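Local coordinates for protein polyketide synthase (Synechococcus sp., PDB 4GOX) that binds adenosine-3',5'-diphosphate and probably transfers a sulfonate group from PAPS to an intermediate of the olefin synthase pathway, at residues N22-A27 with Y115-A120; L184-W189 with A285-D290; N195-G200 with D206-V211; V223-C228 with V233-A238. All blocks are in the same frame, centred on the assembly; numbering follows the deposited sequence.

How the contacts relate
From the N terminus, contact 1 comes first: the chain entering strand 26-30 is met again at residues 115-120, on helix 109-119, closing a loop of 87 residues. That contact is complete before the others begin. Contact 2 then opens on helix 181-202 and closes at residues 285-290, where the last helix starts. Contacts 3 and 4 lie inside this long loop, one after the other. Contact 3 folds the far end of helix 181-202 against strand 208-212; contact 4 turns the chain back along helix 220-231. These two touch, Val-211 packing on Val-223 and Ile-227, while contacts 1 and 3 reach the same parallel sheet.

Contact 1. Residues N22-A27 with Y115-A120; sequences NPNPIA and YLQRQA
Asn-24 and Gln-117 mark the closest backbone approach, with CA atoms 7.8 Å apart, where the chain leading into strand 26-30 passes helix 109-119. The gap is crossed by one extended side chain: the CG of Gln-117 lies anti to its own carbonyl carbon (chi1 -76°), and its terminal amide is carried to the polar groups of residues 22-25. Both ends of that amide are used. OE1 of Gln-117 takes a short hydrogen bond of 2.6 Å from ND2 of Asn-22, which approaches from the opposite direction with its amide plane turned 68° away. NE2 of Gln-117 donates to O of Pro-25 at 3.0 Å, from above the carbonyl plane and off the lone pairs, and weakly to O of Asn-24. NE2 of Gln-117 also sits 3.5 Å from CB of Asn-24. The Asn-22 amide is fixed at its other end, since OD1 of Asn-22 accepts from N of Asn-24 at 3.0 Å, an Asx turn, and from ND2 of Asn-24, the two donors reaching it from opposite faces. With both asparagine amide atoms engaged, Asn-22 presents its ND2 to the glutamine in a set orientation. This polar link ties helix 109-119 to the chain entering strand 26-30, the middle strand of the parallel sheet in this P-loop NTPase-like sulfotransferase fold, which leads on to helix 37-45.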
loop_
_atom_site.group_PDB
_atom_site.type_symbol
_atom_site.label_atom_id
_atom_site.label_comp_id
_atom_site.label_asym_id
_atom_site.label_seq_id
_atom_site.Cartn_x
_atom_site.Cartn_y
_atom_site.Cartn_z
ATOM N N ASN A 22 -0.196 9.510 18.009
ATOM C CA ASN A 22 -1.574 9.423 17.559
ATOM C C ASN A 22 -2.195 8.112 18.094
ATOM O O ASN A 22 -1.692 7.027 17.793
ATOM C CB ASN A 22 -1.657 9.547 16.041
ATOM C CG ASN A 22 -3.046 9.679 15.474
ATOM O OD1 ASN A 22 -4.050 9.287 16.068
ATOM N ND2 ASN A 22 -3.131 10.211 14.275
ATOM N N PRO A 23 -3.237 8.198 18.954
ATOM C CA PRO A 23 -3.831 6.966 19.499
ATOM C C PRO A 23 -4.893 6.337 18.587
ATOM O O PRO A 23 -5.299 5.196 18.823
ATOM C CB PRO A 23 -4.437 7.441 20.819
ATOM C CG PRO A 23 -4.834 8.875 20.551
ATOM C CD PRO A 23 -3.949 9.403 19.445
ATOM N N ASN A 24 -5.352 7.099 17.567
ATOM C CA ASN A 24 -6.399 6.712 16.624
ATOM C C ASN A 24 -5.965 5.617 15.660
ATOM O O ASN A 24 -4.862 5.686 15.116
ATOM C CB ASN A 24 -6.918 7.923 15.857
ATOM C CG ASN A 24 -7.631 8.924 16.742
ATOM O OD1 ASN A 24 -8.671 8.627 17.338
ATOM N ND2 ASN A 24 -7.078 10.125 16.860
ATOM N N PRO A 25 -6.832 4.607 15.422
ATOM C CA PRO A 25 -6.461 3.532 14.485
ATOM C C PRO A 25 -6.225 4.004 13.049
ATOM O O PRO A 25 -6.799 4.989 12.591
ATOM C CB PRO A 25 -7.617 2.534 14.601
ATOM C CG PRO A 25 -8.774 3.343 15.100
ATOM C CD PRO A 25 -8.182 4.391 15.989
ATOM N N ILE A 26 -5.304 3.322 12.379
ATOM C CA ILE A 26 -4.900 3.554 10.991
ATOM C C ILE A 26 -4.378 2.227 10.512
ATOM O O ILE A 26 -3.847 1.443 11.308
ATOM C CB ILE A 26 -3.826 4.693 10.826
ATOM C CG1 ILE A 26 -3.628 5.049 9.324
ATOM C CG2 ILE A 26 -2.467 4.357 11.533
ATOM C CD1 ILE A 26 -2.825 6.189 9.020
ATOM N N ALA A 27 -4.501 1.975 9.218
ATOM C CA ALA A 27 -3.961 0.756 8.669
ATOM C C ALA A 27 -3.182 1.064 7.407
ATOM O O ALA A 27 -3.444 2.069 6.743
ATOM C CB ALA A 27 -5.066 -0.268 8.403
ATOM N N TYR A 115 -5.616 14.814 10.309
ATOM C CA TYR A 115 -6.602 15.521 9.505
ATOM C C TYR A 115 -7.441 14.520 8.713
ATOM O O TYR A 115 -8.664 14.598 8.749
ATOM C CB TYR A 115 -5.908 16.477 8.525
ATOM C CG TYR A 115 -6.859 17.345 7.727
ATOM C CD1 TYR A 115 -7.368 18.530 8.258
ATOM C CD2 TYR A 115 -7.214 17.007 6.421
ATOM C CE1 TYR A 115 -8.234 19.340 7.524
ATOM C CE2 TYR A 115 -8.073 17.813 5.674
ATOM C CZ TYR A 115 -8.584 18.978 6.232
ATOM O OH TYR A 115 -9.408 19.793 5.501
ATOM N N LEU A 116 -6.792 13.614 7.969
ATOM C CA LEU A 116 -7.517 12.644 7.148
ATOM C C LEU A 116 -8.368 11.692 8.002
ATOM O O LEU A 116 -9.499 11.408 7.627
ATOM C CB LEU A 116 -6.592 11.900 6.174
ATOM C CG LEU A 116 -5.878 12.732 5.098
ATOM C CD1 LEU A 116 -4.783 11.915 4.426
ATOM C CD2 LEU A 116 -6.838 13.237 4.039
ATOM N N GLN A 117 -7.864 11.304 9.205
ATOM C CA GLN A 117 -8.573 10.440 10.157
ATOM C C GLN A 117 -9.860 11.110 10.631
ATOM O O GLN A 117 -10.874 10.431 10.835
ATOM C CB GLN A 117 -7.692 10.102 11.360
ATOM C CG GLN A 117 -6.614 9.055 11.080
ATOM C CD GLN A 117 -5.708 8.925 12.271
ATOM O OE1 GLN A 117 -5.235 9.926 12.829
ATOM N NE2 GLN A 117 -5.469 7.693 12.707
ATOM N N ARG A 118 -9.806 12.445 10.794
ATOM C CA ARG A 118 -10.906 13.295 11.193
ATOM C C ARG A 118 -11.932 13.389 10.044
ATOM O O ARG A 118 -13.121 13.213 10.291
ATOM C CB ARG A 118 -10.376 14.694 11.612
ATOM C CG ARG A 118 -11.469 15.700 12.022
ATOM C CD ARG A 118 -10.956 16.766 12.976
ATOM N NE ARG A 118 -10.759 16.219 14.323
ATOM C CZ ARG A 118 -10.239 16.887 15.348
ATOM N NH1 ARG A 118 -9.850 18.149 15.200
ATOM N NH2 ARG A 118 -10.096 16.297 16.527
ATOM N N GLN A 119 -11.472 13.667 8.810
ATOM C CA GLN A 119 -12.322 13.800 7.622
ATOM C C GLN A 119 -12.943 12.465 7.187
ATOM O O GLN A 119 -13.979 12.465 6.522
ATOM C CB GLN A 119 -11.544 14.448 6.466
ATOM C CG GLN A 119 -11.035 15.853 6.767
ATOM C CD GLN A 119 -12.125 16.800 7.221
ATOM O OE1 GLN A 119 -13.184 16.918 6.593
ATOM N NE2 GLN A 119 -11.876 17.509 8.316
ATOM N N ALA A 120 -12.318 11.330 7.572
ATOM C CA ALA A 120 -12.823 9.982 7.283
ATOM C C ALA A 120 -13.946 9.639 8.262
ATOM O O ALA A 120 -14.663 8.664 8.050
ATOM C CB ALA A 120 -11.699 8.954 7.400
#

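Contact 2. Residues L184-W189 with A285-D290; sequences LAESIW and AALQLD
Glu-186, in the N-terminal part of helix 181-202, faces Leu-287 with their CA atoms 7.5 Å apart, just where the chain turns into helix 289-297. Gln-288 holds the N-cap position of that helix, and the contact centres on its backbone N-H. The whole Glu-186 side chain is stretched out, CG lying opposite the backbone N (chi1 177°), which carries the carboxylate across the gap. OE1 of Glu-186 accepts a short, almost straight bond of 2.5 Å from N of Gln-288, through its syn lone pair. The same oxygen is hydrogen-bonded to the hydroxyl of Thr-291 in the first turn, and Arg-190 makes a long, weak ion pair with it. These neighbours and the helix N terminus probably steady the negative charge of the buried group. Leu-287 reaches obliquely past the acid, its CD2 3.9 Å from CD of Glu-186, while CG of Gln-288 comes to 3.5 Å from OE1 of Glu-186. Replacing the glutamate by an alanine would probably leave the Gln-288 N-H and the Thr-291 hydroxyl without their shared acceptor and weaken the hold on the start of the last helix. The other carboxylate oxygen is bridged by water: water 1 is hydrogen-bonded to OE2 of Glu-186 at 2.7 Å and to OE1 of Gln-288 at 2.9 Å.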
loop_
_atom_site.group_PDB
_atom_site.type_symbol
_atom_site.label_atom_id
_atom_site.label_comp_id
_atom_site.label_asym_id
_atom_site.label_seq_id
_atom_site.Cartn_x
_atom_site.Cartn_y
_atom_site.Cartn_z
ATOM N N LEU A 184 17.319 -5.823 -10.361
ATOM C CA LEU A 184 16.694 -4.716 -9.637
ATOM C C LEU A 184 15.283 -5.093 -9.156
ATOM O O LEU A 184 14.958 -4.846 -8.000
ATOM C CB LEU A 184 16.726 -3.424 -10.481
ATOM C CG LEU A 184 15.927 -2.202 -9.977
ATOM C CD1 LEU A 184 16.428 -1.716 -8.602
ATOM C CD2 LEU A 184 15.988 -1.070 -10.989
ATOM N N ALA A 185 14.480 -5.738 -10.016
ATOM C CA ALA A 185 13.130 -6.194 -9.678
ATOM C C ALA A 185 13.201 -7.192 -8.507
ATOM O O ALA A 185 12.478 -7.034 -7.521
ATOM C CB ALA A 185 12.471 -6.845 -10.892
ATOM N N GLU A 186 14.114 -8.186 -8.605
ATOM C CA GLU A 186 14.344 -9.190 -7.565
ATOM C C GLU A 186 14.750 -8.484 -6.260
ATOM O O GLU A 186 14.188 -8.774 -5.202
ATOM C CB GLU A 186 15.443 -10.160 -8.008
ATOM C CG GLU A 186 15.778 -11.176 -6.928
ATOM C CD GLU A 186 16.782 -12.238 -7.306
ATOM O OE1 GLU A 186 17.154 -13.023 -6.412
ATOM O OE2 GLU A 186 17.268 -12.236 -8.457
ATOM N N SER A 187 15.723 -7.560 -6.351
ATOM C CA SER A 187 16.202 -6.780 -5.212
ATOM C C SER A 187 15.087 -6.030 -4.512
ATOM O O SER A 187 15.007 -6.097 -3.284
ATOM C CB SER A 187 17.295 -5.816 -5.633
ATOM O OG SER A 187 18.479 -6.582 -5.743
ATOM N N ILE A 188 14.230 -5.341 -5.286
ATOM C CA ILE A 188 13.091 -4.600 -4.763
ATOM C C ILE A 188 12.090 -5.529 -4.068
ATOM O O ILE A 188 11.677 -5.224 -2.956
ATOM C CB ILE A 188 12.429 -3.685 -5.836
ATOM C CG1 ILE A 188 13.399 -2.539 -6.238
ATOM C CG2 ILE A 188 11.127 -3.074 -5.290
ATOM C CD1 ILE A 188 12.884 -1.688 -7.412
ATOM N N TRP A 189 11.772 -6.694 -4.669
ATOM C CA TRP A 189 10.867 -7.653 -4.029
ATOM C C TRP A 189 11.463 -8.137 -2.699
ATOM O O TRP A 189 10.773 -8.211 -1.672
ATOM C CB TRP A 189 10.649 -8.874 -4.953
ATOM C CG TRP A 189 9.690 -9.871 -4.374
ATOM C CD1 TRP A 189 8.332 -9.863 -4.481
ATOM C CD2 TRP A 189 10.025 -10.995 -3.563
ATOM N NE1 TRP A 189 7.800 -10.945 -3.813
ATOM C CE2 TRP A 189 8.817 -11.667 -3.255
ATOM C CE3 TRP A 189 11.247 -11.557 -3.128
ATOM C CZ2 TRP A 189 8.782 -12.805 -2.443
ATOM C CZ3 TRP A 189 11.209 -12.683 -2.323
ATOM C CH2 TRP A 189 9.991 -13.301 -2.003
ATOM N N ALA A 285 18.226 -15.747 -15.246
ATOM C CA ALA A 285 19.130 -16.404 -14.296
ATOM C C ALA A 285 18.365 -16.767 -13.017
ATOM O O ALA A 285 17.258 -16.264 -12.787
ATOM C CB ALA A 285 20.315 -15.501 -13.975
ATOM N N ALA A 286 18.954 -17.663 -12.201
ATOM C CA ALA A 286 18.391 -18.127 -10.931
ATOM C C ALA A 286 18.300 -16.980 -9.917
ATOM O O ALA A 286 19.079 -16.025 -9.980
ATOM C CB ALA A 286 19.258 -19.253 -10.366
ATOM N N LEU A 287 17.352 -17.078 -8.982
ATOM C CA LEU A 287 17.170 -16.096 -7.910
ATOM C C LEU A 287 18.344 -16.155 -6.952
ATOM O O LEU A 287 19.038 -17.173 -6.904
ATOM C CB LEU A 287 15.889 -16.413 -7.133
ATOM C CG LEU A 287 14.566 -16.380 -7.882
ATOM C CD1 LEU A 287 13.435 -16.665 -6.924
ATOM C CD2 LEU A 287 14.324 -15.021 -8.524
ATOM N N GLN A 288 18.587 -15.082 -6.186
ATOM C CA GLN A 288 19.704 -15.134 -5.226
ATOM C C GLN A 288 19.331 -16.025 -4.043
ATOM O O GLN A 288 18.146 -16.285 -3.813
ATOM C CB GLN A 288 20.140 -13.725 -4.768
ATOM C CG GLN A 288 20.603 -12.811 -5.913
ATOM C CD GLN A 288 21.733 -13.404 -6.728
ATOM O OE1 GLN A 288 21.620 -13.622 -7.940
ATOM N NE2 GLN A 288 22.828 -13.724 -6.088
ATOM N N LEU A 289 20.333 -16.514 -3.314
ATOM C CA LEU A 289 20.111 -17.397 -2.174
ATOM C C LEU A 289 19.171 -16.824 -1.101
ATOM O O LEU A 289 18.238 -17.524 -0.723
ATOM C CB LEU A 289 21.434 -17.963 -1.625
ATOM C CG LEU A 289 21.778 -19.410 -2.070
ATOM C CD1 LEU A 289 21.551 -19.660 -3.588
ATOM C CD2 LEU A 289 23.200 -19.775 -1.720
ATOM N N ASP A 290 19.313 -15.539 -0.708
ATOM C CA ASP A 290 18.374 -14.961 0.259
ATOM C C ASP A 290 17.003 -14.678 -0.326
ATOM O O ASP A 290 16.032 -14.613 0.428
ATOM C CB ASP A 290 18.911 -13.724 0.990
ATOM C CG ASP A 290 19.499 -12.599 0.161
ATOM O OD1 ASP A 290 19.820 -12.835 -1.038
ATOM O OD2 ASP A 290 19.774 -11.543 0.739
HETATM O O HOH W 1 19.421 -13.102 -9.750
#

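Contact 3. Residues N195-G200 with D206-V211; sequences NILDLG and DRYLQV
The ring of Tyr-208 lies with one face against Gly-200, whose CA stands 3.5 Å from the ring centroid and 16° off the normal, a CH-pi contact. Because the glycine carries no side chain, the ring can settle directly on the helix backbone. O of Ile-196 and CA of Leu-197 approach the ring obliquely, and CG2 of Ile-196 adds apolar contact 4.2 Å from CE1 of Tyr-208. CG of the tyrosine stands opposite its backbone N (chi1 171°), which throws the ring across toward the helix. At the far end its hydroxyl is hydrogen-bonded to ND1 of His-153 on the neighbouring strand. OH of Tyr-208 also accepts from NE2 of Gln-210 at 3.0 Å, the oxygen lying in the plane of the glutamine amide. That bond fixes the amide beside Leu-197, whose CD1 touches NE2 of Gln-210 at 3.4 Å and OH of Tyr-208 at 3.7 Å. No hydrogen bond crosses between the two segments. Helix 195-200 and strand 208-211 run in broadly opposite directions, 143° apart, their axes 9.1 Å apart at closest approach. This is the closing half of a beta-alpha-beta crossover, in which helix 181-202 covers the sheet and hands the chain to the edge strand 208-212, beside strand 149-155.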
loop_
_atom_site.group_PDB
_atom_site.type_symbol
_atom_site.label_atom_id
_atom_site.label_comp_id
_atom_site.label_asym_id
_atom_site.label_seq_id
_atom_site.Cartn_x
_atom_site.Cartn_y
_atom_site.Cartn_z
ATOM N N ASN A 195 11.958 -6.060 4.791
ATOM C CA ASN A 195 11.678 -4.903 5.660
ATOM C C ASN A 195 10.298 -4.992 6.317
ATOM O O ASN A 195 10.195 -4.781 7.523
ATOM C CB ASN A 195 11.833 -3.583 4.909
ATOM C CG ASN A 195 13.243 -3.239 4.523
ATOM O OD1 ASN A 195 14.179 -3.642 5.164
ATOM N ND2 ASN A 195 13.430 -2.432 3.504
ATOM N N ILE A 196 9.261 -5.350 5.543
ATOM C CA ILE A 196 7.885 -5.457 6.055
ATOM C C ILE A 196 7.761 -6.607 7.048
ATOM O O ILE A 196 7.167 -6.436 8.117
ATOM C CB ILE A 196 6.793 -5.494 4.952
ATOM C CG1 ILE A 196 6.936 -4.306 3.975
ATOM C CG2 ILE A 196 5.397 -5.475 5.597
ATOM C CD1 ILE A 196 6.309 -4.604 2.619
ATOM N N LEU A 197 8.362 -7.769 6.706
ATOM C CA LEU A 197 8.454 -8.922 7.598
ATOM C C LEU A 197 9.121 -8.504 8.934
ATOM O O LEU A 197 8.573 -8.810 10.000
ATOM C CB LEU A 197 9.264 -10.048 6.933
ATOM C CG LEU A 197 9.386 -11.333 7.733
ATOM C CD1 LEU A 197 8.045 -12.038 7.817
ATOM C CD2 LEU A 197 10.489 -12.246 7.153
ATOM N N ASP A 198 10.292 -7.807 8.873
ATOM C CA ASP A 198 10.993 -7.331 10.071
ATOM C C ASP A 198 10.108 -6.393 10.904
ATOM O O ASP A 198 10.072 -6.543 12.121
ATOM C CB ASP A 198 12.318 -6.631 9.725
ATOM C CG ASP A 198 13.416 -7.579 9.243
ATOM O OD1 ASP A 198 13.189 -8.823 9.259
ATOM O OD2 ASP A 198 14.470 -7.080 8.776
ATOM N N LEU A 199 9.349 -5.475 10.245
ATOM C CA LEU A 199 8.400 -4.600 10.949
ATOM C C LEU A 199 7.349 -5.444 11.682
ATOM O O LEU A 199 7.120 -5.244 12.877
ATOM C CB LEU A 199 7.721 -3.605 9.986
ATOM C CG LEU A 199 6.550 -2.779 10.551
ATOM C CD1 LEU A 199 7.011 -1.840 11.620
ATOM C CD2 LEU A 199 5.817 -2.038 9.440
ATOM N N GLY A 200 6.746 -6.386 10.960
ATOM C CA GLY A 200 5.758 -7.317 11.494
ATOM C C GLY A 200 6.213 -8.064 12.723
ATOM O O GLY A 200 5.432 -8.231 13.660
ATOM N N ASP A 206 -1.398 -9.026 16.381
ATOM C CA ASP A 206 -2.540 -8.146 16.583
ATOM C C ASP A 206 -2.448 -6.928 15.653
ATOM O O ASP A 206 -3.482 -6.360 15.317
ATOM C CB ASP A 206 -2.597 -7.683 18.057
ATOM C CG ASP A 206 -2.892 -8.789 19.066
ATOM O OD1 ASP A 206 -3.878 -9.545 18.857
ATOM O OD2 ASP A 206 -2.170 -8.871 20.086
ATOM N N ARG A 207 -1.208 -6.512 15.249
ATOM C CA ARG A 207 -1.017 -5.342 14.377
ATOM C C ARG A 207 -0.368 -5.660 13.008
ATOM O O ARG A 207 -0.075 -4.759 12.230
ATOM C CB ARG A 207 -0.313 -4.189 15.129
ATOM C CG ARG A 207 -1.049 -3.748 16.400
ATOM C CD ARG A 207 -0.755 -2.322 16.828
ATOM N NE ARG A 207 0.562 -2.190 17.449
ATOM C CZ ARG A 207 1.635 -1.674 16.854
ATOM N NH1 ARG A 207 2.790 -1.598 17.506
ATOM N NH2 ARG A 207 1.566 -1.239 15.600
ATOM N N TYR A 208 -0.200 -6.934 12.697
ATOM C CA TYR A 208 0.409 -7.360 11.446
ATOM C C TYR A 208 -0.291 -8.590 10.892
ATOM O O TYR A 208 -0.533 -9.547 11.626
ATOM C CB TYR A 208 1.889 -7.669 11.691
ATOM C CG TYR A 208 2.618 -8.322 10.539
ATOM C CD1 TYR A 208 3.037 -7.573 9.438
ATOM C CD2 TYR A 208 2.998 -9.663 10.599
ATOM C CE1 TYR A 208 3.794 -8.148 8.418
ATOM C CE2 TYR A 208 3.730 -10.255 9.568
ATOM C CZ TYR A 208 4.130 -9.492 8.485
ATOM O OH TYR A 208 4.873 -10.072 7.495
ATOM N N LEU A 209 -0.573 -8.571 9.594
ATOM C CA LEU A 209 -1.193 -9.678 8.882
ATOM C C LEU A 209 -0.592 -9.867 7.484
ATOM O O LEU A 209 -0.639 -8.947 6.667
ATOM C CB LEU A 209 -2.714 -9.428 8.749
ATOM C CG LEU A 209 -3.547 -10.498 8.013
ATOM C CD1 LEU A 209 -3.875 -11.674 8.927
ATOM C CD2 LEU A 209 -4.833 -9.906 7.501
ATOM N N GLN A 210 -0.081 -11.066 7.203
ATOM C CA GLN A 210 0.386 -11.433 5.864
ATOM C C GLN A 210 -0.802 -11.856 5.016
ATOM O O GLN A 210 -1.649 -12.613 5.467
ATOM C CB GLN A 210 1.361 -12.616 5.913
ATOM C CG GLN A 210 2.739 -12.164 6.314
ATOM C CD GLN A 210 3.747 -13.275 6.336
ATOM O OE1 GLN A 210 3.555 -14.341 5.742
ATOM N NE2 GLN A 210 4.883 -13.000 6.948
ATOM N N VAL A 211 -0.849 -11.390 3.788
ATOM C CA VAL A 211 -1.888 -11.752 2.828
ATOM C C VAL A 211 -1.162 -12.217 1.573
ATOM O O VAL A 211 -0.351 -11.478 1.009
ATOM C CB VAL A 211 -2.852 -10.561 2.509
ATOM C CG1 VAL A 211 -3.836 -10.947 1.413
ATOM C CG2 VAL A 211 -3.612 -10.116 3.755
#

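Contact 4. Residues V223-C228 with V233-A238; sequences VLTNIC and VDFDEA
Phe-235 and Thr-225 meet with their side chains at about a right angle. The ring is swung toward helix 220-231 by a first torsion that sets CG anti to the backbone N (chi1 173°). OG1 of Thr-225 comes obliquely to the ring, 3.3 Å from CD1 of Phe-235, but its polar need is met within the helix by a hydrogen bond to O of Arg-221. CB of Leu-224 lies near the ring plane, at the edge, 4.2 Å from CE1 of Phe-235. Further along, Cys-228 points its thiol at the returning chain: SG of Cys-228 rests 3.9 Å from CA of Phe-235 and 4.0 Å from CG2 of Val-233. Cys-228 and Val-233 are also joined through the backbone, N of Val-233 donating to O of Cys-228 at 2.9 Å. With an alanine in place of Phe-235, the side of the helix at Thr-225 and Leu-224 would probably lose its aromatic cover, leaving the returning chain held to the helix mainly through Val-233 against Cys-228. Beyond the ring an Asx turn, with N of Ala-238 bonded to OD2 of Asp-236 at 2.9 Å, leads into a short 3-10 segment. The whole is a tight return at the C-terminal end of a helix: the chain leaves helix 220-231, bends and runs back alongside it, while Ile-227 and Val-223 of the helix pack on strand 208-212 of the sulfotransferase sheet.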
loop_
_atom_site.group_PDB
_atom_site.type_symbol
_atom_site.label_atom_id
_atom_site.label_comp_id
_atom_site.label_asym_id
_atom_site.label_seq_id
_atom_site.Cartn_x
_atom_site.Cartn_y
_atom_site.Cartn_z
ATOM N N VAL A 223 -10.251 -14.658 2.051
ATOM C CA VAL A 223 -9.132 -13.780 2.369
ATOM C C VAL A 223 -9.606 -12.413 2.899
ATOM O O VAL A 223 -9.133 -11.967 3.943
ATOM C CB VAL A 223 -8.119 -13.697 1.193
ATOM C CG1 VAL A 223 -7.012 -12.667 1.459
ATOM C CG2 VAL A 223 -7.516 -15.065 0.912
ATOM N N LEU A 224 -10.542 -11.770 2.198
ATOM C CA LEU A 224 -11.077 -10.475 2.622
ATOM C C LEU A 224 -11.827 -10.578 3.958
ATOM O O LEU A 224 -11.817 -9.617 4.714
ATOM C CB LEU A 224 -11.917 -9.818 1.512
ATOM C CG LEU A 224 -11.098 -9.320 0.289
ATOM C CD1 LEU A 224 -11.950 -9.304 -0.981
ATOM C CD2 LEU A 224 -10.495 -7.950 0.550
ATOM N N THR A 225 -12.429 -11.750 4.273
ATOM C CA THR A 225 -13.091 -11.985 5.566
ATOM C C THR A 225 -12.029 -11.928 6.669
ATOM O O THR A 225 -12.239 -11.250 7.669
ATOM C CB THR A 225 -13.910 -13.290 5.528
ATOM O OG1 THR A 225 -15.070 -13.047 4.736
ATOM C CG2 THR A 225 -14.325 -13.793 6.912
ATOM N N ASN A 226 -10.866 -12.583 6.444
ATOM C CA ASN A 226 -9.738 -12.576 7.378
ATOM C C ASN A 226 -9.187 -11.153 7.574
ATOM O O ASN A 226 -8.838 -10.779 8.703
ATOM C CB ASN A 226 -8.624 -13.501 6.897
ATOM C CG ASN A 226 -8.973 -14.962 6.910
ATOM O OD1 ASN A 226 -9.763 -15.444 7.731
ATOM N ND2 ASN A 226 -8.351 -15.713 6.020
ATOM N N ILE A 227 -9.111 -10.372 6.482
ATOM C CA ILE A 227 -8.628 -8.980 6.514
ATOM C C ILE A 227 -9.602 -8.135 7.359
ATOM O O ILE A 227 -9.147 -7.374 8.211
ATOM C CB ILE A 227 -8.395 -8.400 5.092
ATOM C CG1 ILE A 227 -7.245 -9.144 4.382
ATOM C CG2 ILE A 227 -8.112 -6.902 5.158
ATOM C CD1 ILE A 227 -7.046 -8.758 2.931
ATOM N N CYS A 228 -10.936 -8.321 7.144
ATOM C CA CYS A 228 -12.009 -7.656 7.882
ATOM C C CYS A 228 -11.931 -7.964 9.387
ATOM O O CYS A 228 -12.087 -7.054 10.214
ATOM C CB CYS A 228 -13.376 -8.029 7.304
ATOM S SG CYS A 228 -13.757 -7.206 5.734
ATOM N N VAL A 233 -13.734 -4.982 11.271
ATOM C CA VAL A 233 -14.981 -4.636 10.572
ATOM C C VAL A 233 -15.703 -5.920 10.126
ATOM O O VAL A 233 -15.103 -6.997 10.134
ATOM C CB VAL A 233 -14.779 -3.628 9.404
ATOM C CG1 VAL A 233 -14.299 -2.273 9.927
ATOM C CG2 VAL A 233 -13.815 -4.175 8.336
ATOM N N ASP A 234 -16.981 -5.818 9.761
ATOM C CA ASP A 234 -17.706 -6.980 9.267
ATOM C C ASP A 234 -17.452 -7.084 7.774
ATOM O O ASP A 234 -17.170 -6.068 7.138
ATOM C CB ASP A 234 -19.214 -6.857 9.538
ATOM C CG ASP A 234 -19.592 -6.930 11.002
ATOM O OD1 ASP A 234 -18.882 -7.626 11.767
ATOM O OD2 ASP A 234 -20.619 -6.325 11.378
ATOM N N PHE A 235 -17.570 -8.299 7.209
ATOM C CA PHE A 235 -17.395 -8.496 5.772
ATOM C C PHE A 235 -18.582 -7.826 5.061
ATOM O O PHE A 235 -19.692 -7.835 5.577
ATOM C CB PHE A 235 -17.294 -10.000 5.418
ATOM C CG PHE A 235 -17.267 -10.290 3.933
ATOM C CD1 PHE A 235 -16.072 -10.276 3.226
ATOM C CD2 PHE A 235 -18.444 -10.560 3.239
ATOM C CE1 PHE A 235 -16.053 -10.515 1.847
ATOM C CE2 PHE A 235 -18.425 -10.795 1.861
ATOM C CZ PHE A 235 -17.232 -10.780 1.177
ATOM N N ASP A 236 -18.320 -7.196 3.914
ATOM C CA ASP A 236 -19.315 -6.525 3.084
ATOM C C ASP A 236 -19.079 -7.011 1.665
ATOM O O ASP A 236 -17.934 -7.078 1.220
ATOM C CB ASP A 236 -19.133 -4.998 3.165
ATOM C CG ASP A 236 -20.229 -4.199 2.491
ATOM O OD1 ASP A 236 -20.923 -3.437 3.194
ATOM O OD2 ASP A 236 -20.377 -4.318 1.259
ATOM N N GLU A 237 -20.162 -7.310 0.954
ATOM C CA GLU A 237 -20.172 -7.828 -0.419
ATOM C C GLU A 237 -19.467 -6.930 -1.431
ATOM O O GLU A 237 -18.917 -7.445 -2.403
ATOM C CB GLU A 237 -21.613 -8.131 -0.887
ATOM C CG GLU A 237 -22.206 -9.397 -0.288
ATOM C CD GLU A 237 -21.513 -10.707 -0.616
ATOM O OE1 GLU A 237 -21.387 -11.548 0.303
ATOM O OE2 GLU A 237 -21.108 -10.901 -1.787
ATOM N N ALA A 238 -19.498 -5.594 -1.209
ATOM C CA ALA A 238 -18.861 -4.592 -2.071
ATOM C C ALA A 238 -17.363 -4.860 -2.229
ATOM O O ALA A 238 -16.792 -4.509 -3.259
ATOM C CB ALA A 238 -19.084 -3.200 -1.508
#